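Long-range contact in MlnE (Bacillus amyloliquefaciens subsp. plantarum, PDB 5D2E), which supplies the N-terminal B-type, NADP-binding ketoreductase region of a macrolactin polyketide assembly-line protein, which probably reduces ketone groups of the growing chain: residues G356-A361 with L400-M405. Residues are numbered along the deposited sequence; the frame is centred on the assembly and turned at random.
With NAP (NADP nicotinamide-adenine-dinucleotide phosphate), chain B.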
ATOM      1  N   GLY A 356       9.105  -3.721  20.680  1.00 31.52           N
ATOM      2  CA  GLY A 356       7.969  -3.269  19.849  1.00 30.38           C
ATOM      3  C   GLY A 356       8.361  -2.140  18.914  1.00 32.75           C
ATOM      4  O   GLY A 356       9.237  -1.353  19.299  1.00 29.44           O
ATOM      5  N   ILE A 357       7.715  -2.072  17.727  1.00 28.81           N
ATOM      6  CA  ILE A 357       7.944  -1.012  16.736  1.00 29.33           C
ATOM      7  C   ILE A 357       6.567  -0.445  16.324  1.00 31.67           C
ATOM      8  O   ILE A 357       5.661  -1.231  15.927  1.00 28.67           O
ATOM      9  CB  ILE A 357       8.676  -1.506  15.510  1.00 29.96           C
ATOM     10  CG1 ILE A 357      10.018  -2.020  15.907  1.00 30.42           C
ATOM     11  CG2 ILE A 357       8.785  -0.415  14.408  1.00 29.17           C
ATOM     12  CD1 ILE A 357      10.825  -2.561  14.767  1.00 32.83           C
ATOM     13  N   LEU A 358       6.458   0.899  16.345  1.00 28.38           N
ATOM     14  CA  LEU A 358       5.374   1.642  15.720  1.00 28.99           C
ATOM     15  C   LEU A 358       6.042   2.410  14.606  1.00 29.63           C
ATOM     16  O   LEU A 358       6.977   3.193  14.835  1.00 26.03           O
ATOM     17  CB  LEU A 358       4.709   2.642  16.653  1.00 28.05           C
ATOM     18  CG  LEU A 358       3.963   2.160  17.870  1.00 33.31           C
ATOM     19  CD1 LEU A 358       3.325   3.338  18.583  1.00 34.81           C
ATOM     20  CD2 LEU A 358       2.846   1.165  17.515  1.00 34.21           C
ATOM     21  N   HIS A 359       5.628   2.117  13.379  1.00 25.42           N
ATOM     22  CA  HIS A 359       6.298   2.713  12.191  1.00 27.43           C
ATOM     23  C   HIS A 359       5.449   3.814  11.651  1.00 27.92           C
ATOM     24  O   HIS A 359       4.501   3.568  10.920  1.00 29.25           O
ATOM     25  CB  HIS A 359       6.579   1.611  11.174  1.00 28.77           C
ATOM     26  CG  HIS A 359       7.244   2.058   9.910  1.00 27.11           C
ATOM     27  ND1 HIS A 359       8.226   3.015   9.855  1.00 26.12           N
ATOM     28  CD2 HIS A 359       7.032   1.665   8.627  1.00 26.36           C
ATOM     29  CE1 HIS A 359       8.633   3.151   8.602  1.00 29.08           C
ATOM     30  NE2 HIS A 359       7.914   2.337   7.846  1.00 25.77           N
ATOM     31  N   SER A 360       5.796   5.069  12.040  1.00 28.54           N
ATOM     32  CA  SER A 360       4.964   6.244  11.727  1.00 29.68           C
ATOM     33  C   SER A 360       5.684   7.162  10.749  1.00 30.36           C
ATOM     34  O   SER A 360       5.104   8.161  10.312  1.00 31.40           O
ATOM     35  CB  SER A 360       4.652   7.052  13.016  1.00 30.01           C
ATOM     36  OG  SER A 360       3.611   7.940  12.800  1.00 34.30           O
ATOM     37  N   ALA A 361       6.934   6.864  10.419  1.00 27.49           N
ATOM     38  CA  ALA A 361       7.685   7.662   9.480  1.00 27.35           C
ATOM     39  C   ALA A 361       6.974   7.721   8.138  1.00 28.61           C
ATOM     40  O   ALA A 361       6.422   6.718   7.626  1.00 26.83           O
ATOM     41  CB  ALA A 361       9.076   7.073   9.279  1.00 27.68           C
ATOM     42  N   LEU A 400       9.944  -9.156  19.393  1.00 39.02           N
ATOM     43  CA  LEU A 400       8.955  -8.095  19.304  1.00 32.75           C
ATOM     44  C   LEU A 400       7.625  -8.649  19.762  1.00 29.66           C
ATOM     45  O   LEU A 400       7.171  -9.707  19.328  1.00 31.90           O
ATOM     46  CB  LEU A 400       8.821  -7.539  17.865  1.00 30.27           C
ATOM     47  CG  LEU A 400      10.077  -7.017  17.192  1.00 31.24           C
ATOM     48  CD1 LEU A 400       9.800  -6.479  15.773  1.00 32.73           C
ATOM     49  CD2 LEU A 400      10.736  -5.909  18.015  1.00 30.19           C
ATOM     50  N   ASP A 401       6.959  -7.892  20.585  1.00 28.94           N
ATOM     51  CA  ASP A 401       5.567  -8.122  20.899  1.00 30.79           C
ATOM     52  C   ASP A 401       4.656  -7.569  19.818  1.00 30.15           C
ATOM     53  O   ASP A 401       3.512  -8.020  19.684  1.00 29.04           O
ATOM     54  CB  ASP A 401       5.219  -7.477  22.238  1.00 30.16           C
ATOM     55  CG  ASP A 401       5.905  -8.216  23.418  1.00 39.45           C
ATOM     56  OD1 ASP A 401       5.834  -9.446  23.407  1.00 40.53           O
ATOM     57  OD2 ASP A 401       6.563  -7.621  24.303  1.00 36.86           O
ATOM     58  N   PHE A 402       5.116  -6.519  19.122  1.00 28.18           N
ATOM     59  CA  PHE A 402       4.297  -5.897  18.064  1.00 25.95           C
ATOM     60  C   PHE A 402       5.155  -5.155  17.056  1.00 26.49           C
ATOM     61  O   PHE A 402       6.337  -4.748  17.339  1.00 29.24           O
ATOM     62  CB  PHE A 402       3.146  -5.011  18.601  1.00 29.54           C
ATOM     63  CG  PHE A 402       3.616  -3.853  19.425  1.00 30.65           C
ATOM     64  CD1 PHE A 402       4.126  -2.722  18.804  1.00 28.85           C
ATOM     65  CD2 PHE A 402       3.658  -3.943  20.816  1.00 32.61           C
ATOM     66  CE1 PHE A 402       4.579  -1.651  19.515  1.00 28.80           C
ATOM     67  CE2 PHE A 402       4.134  -2.860  21.559  1.00 33.02           C
ATOM     68  CZ  PHE A 402       4.613  -1.725  20.907  1.00 30.82           C
ATOM     69  N   PHE A 403       4.639  -5.152  15.829  1.00 26.36           N
ATOM     70  CA  PHE A 403       5.240  -4.419  14.683  1.00 26.96           C
ATOM     71  C   PHE A 403       4.024  -3.826  14.008  1.00 26.15           C
ATOM     72  O   PHE A 403       3.243  -4.562  13.385  1.00 26.68           O
ATOM     73  CB  PHE A 403       6.001  -5.408  13.769  1.00 25.23           C
ATOM     74  CG  PHE A 403       6.774  -4.763  12.627  1.00 25.79           C
ATOM     75  CD1 PHE A 403       6.127  -4.346  11.491  1.00 27.21           C
ATOM     76  CD2 PHE A 403       8.151  -4.646  12.665  1.00 26.59           C
ATOM     77  CE1 PHE A 403       6.835  -3.794  10.436  1.00 27.93           C
ATOM     78  CE2 PHE A 403       8.873  -4.119  11.602  1.00 27.85           C
ATOM     79  CZ  PHE A 403       8.219  -3.706  10.477  1.00 25.60           C
ATOM     80  N   VAL A 404       3.819  -2.521  14.185  1.00 24.63           N
ATOM     81  CA  VAL A 404       2.610  -1.851  13.748  1.00 26.23           C
ATOM     82  C   VAL A 404       2.957  -0.768  12.745  1.00 27.38           C
ATOM     83  O   VAL A 404       3.797   0.067  13.013  1.00 29.47           O
ATOM     84  CB  VAL A 404       1.781  -1.230  14.894  1.00 26.53           C
ATOM     85  CG1 VAL A 404       0.517  -0.570  14.349  1.00 27.92           C
ATOM     86  CG2 VAL A 404       1.412  -2.291  15.955  1.00 29.07           C
ATOM     87  N   MET A 405       2.367  -0.870  11.565  1.00 24.92           N
ATOM     88  CA  MET A 405       2.554   0.079  10.496  1.00 24.42           C
ATOM     89  C   MET A 405       1.375   1.086  10.452  1.00 26.67           C
ATOM     90  O   MET A 405       0.188   0.727  10.399  1.00 26.64           O
ATOM     91  CB  MET A 405       2.711  -0.692   9.201  1.00 25.76           C
ATOM     92  CG  MET A 405       4.014  -1.504   9.178  1.00 28.22           C
ATOM     93  SD  MET A 405       3.954  -2.773   7.893  1.00 31.90           S
ATOM     94  CE  MET A 405       2.967  -3.915   8.824  1.00 32.02           C
TER
HETATM   95  PA  NAP B 601       4.398  13.927  10.395  1.00 37.79           P
HETATM   96  O1A NAP B 601       4.136  14.813  11.643  1.00 39.96           O
HETATM   97  O2A NAP B 601       5.111  14.441   9.157  1.00 38.21           O
HETATM   98  O5B NAP B 601       5.325  12.754  10.989  1.00 34.52           O
HETATM   99  C5B NAP B 601       5.971  11.860  10.091  1.00 34.33           C
HETATM  100  C4B NAP B 601       7.398  11.831  10.580  1.00 32.59           C
HETATM  101  O4B NAP B 601       8.134  10.934   9.721  1.00 31.32           O
HETATM  102  C3B NAP B 601       8.145  13.191  10.504  1.00 37.75           C
HETATM  103  O3B NAP B 601       8.433  13.680  11.818  1.00 36.49           O
HETATM  104  C2B NAP B 601       9.460  12.862   9.780  1.00 34.25           C
HETATM  105  O2B NAP B 601      10.553  13.469  10.410  1.00 33.34           O
HETATM  106  C1B NAP B 601       9.488  11.316   9.820  1.00 32.37           C
HETATM  107  N9A NAP B 601      10.180  10.696   8.697  1.00 33.48           N
HETATM  108  C8A NAP B 601       9.934  10.868   7.342  1.00 32.99           C
HETATM  109  N7A NAP B 601      10.836  10.157   6.580  1.00 31.38           N
HETATM  110  C5A NAP B 601      11.608   9.469   7.447  1.00 31.69           C
HETATM  111  C6A NAP B 601      12.724   8.558   7.337  1.00 31.87           C
HETATM  112  N6A NAP B 601      13.133   8.202   6.075  1.00 36.22           N
HETATM  113  N1A NAP B 601      13.346   8.115   8.520  1.00 29.97           N
HETATM  114  C2A NAP B 601      12.885   8.503   9.723  1.00 33.64           C
HETATM  115  N3A NAP B 601      11.840   9.358   9.897  1.00 35.38           N
HETATM  116  C4A NAP B 601      11.195   9.859   8.838  1.00 32.23           C
HETATM  117  O3  NAP B 601       3.019  13.212   9.901  1.00 39.12           O
HETATM  118  PN  NAP B 601       1.849  12.597  10.843  1.00 41.92           P
HETATM  119  O1N NAP B 601       0.553  13.351  10.606  1.00 44.91           O
HETATM  120  O2N NAP B 601       2.499  12.328  12.176  1.00 40.25           O
HETATM  121  O5D NAP B 601       1.553  11.121  10.254  1.00 47.23           O
HETATM  122  C5D NAP B 601       2.441  10.066  10.722  1.00 47.29           C
HETATM  123  C4D NAP B 601       2.189   8.738   9.995  1.00 45.78           C
HETATM  124  O4D NAP B 601       0.816   8.375  10.001  1.00 42.29           O
HETATM  125  C3D NAP B 601       2.590   8.883   8.521  1.00 46.67           C
HETATM  126  O3D NAP B 601       3.306   7.727   8.128  1.00 40.74           O
HETATM  127  C2D NAP B 601       1.280   9.046   7.772  1.00 49.10           C
HETATM  128  O2D NAP B 601       1.370   8.596   6.391  1.00 49.66           O
HETATM  129  C1D NAP B 601       0.256   8.280   8.658  1.00 46.46           C
HETATM  130  N1N NAP B 601      -1.098   8.869   8.494  1.00 48.81           N
HETATM  131  C2N NAP B 601      -1.424  10.089   9.059  1.00 47.89           C
HETATM  132  C3N NAP B 601      -2.684  10.702   8.931  1.00 47.03           C
HETATM  133  C7N NAP B 601      -3.022  12.066   9.594  1.00 50.30           C
HETATM  134  O7N NAP B 601      -4.117  12.602   9.402  1.00 41.04           O
HETATM  135  N7N NAP B 601      -2.178  12.710  10.412  1.00 47.65           N
HETATM  136  C4N NAP B 601      -3.638  10.035   8.150  1.00 41.10           C
HETATM  137  C5N NAP B 601      -3.294   8.820   7.541  1.00 45.13           C
HETATM  138  C6N NAP B 601      -2.028   8.238   7.740  1.00 47.13           C
HETATM  139  P2B NAP B 601      11.972  13.826   9.660  1.00 36.08           P
HETATM  140  O1X NAP B 601      11.691  14.753   8.486  1.00 36.16           O
HETATM  141  O2X NAP B 601      12.863  14.452  10.779  1.00 36.27           O
HETATM  142  O3X NAP B 601      12.509  12.508   9.174  1.00 39.49           O
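Phe402 turns its ring over Gly356 because its CG stands between the backbone N and the carbonyl carbon (chi1 61°). The CA of Gly356 sits 3.9 Å from the ring centroid, a CH-pi contact over one face. The lack of a side chain on Gly356 leaves room for the ring this close to the backbone. Leu358 has CG beside its own backbone N (chi1 -65°), and its CD2 leans toward the neighbouring strand. That methyl lies 3.7 Å from CB of Val404 and 3.9 Å from CE1 of Phe402. On the other face of the sheet, CD1 of Ile357 meets CD2 of Phe403 at 4.0 Å, the two side chains running side by side. CD1 of Leu400 reaches the same methyl and also lies at the edge of the Phe403 ring.

The strands are parallel and in the register Ile357 with Phe403 and His359 with Met405. Three backbone bonds join them: Ile357 N to Phe402 O (3.0 Å), Val404 N to Ile357 O (2.8 Å) and His359 N to Val404 O (2.8 Å). At the first the donor stands above the carbonyl plane; at the last it lies nearly in line with the C=O bond of Val404. Beyond the paired residues, Ser360 O accepts a hydrogen bond from O3D of NADP at 2.9 Å, and Ala361 packs its CB against the adenine. This places the cofactor past the C-terminal end of strand 356-359, as in other Rossmann-type reductases. His359 ND1 is hydrogen-bonded to Thr279 OG1.

Strand 275-279 pairs with the other edge of strand 356-359, and strand 443-453 continues the sheet beyond 402-408. Helices 386-394 and 419-437 cover the His359, Phe403 and Met405 face. Helix 477-488 packs on Leu358, Phe402 and Val404.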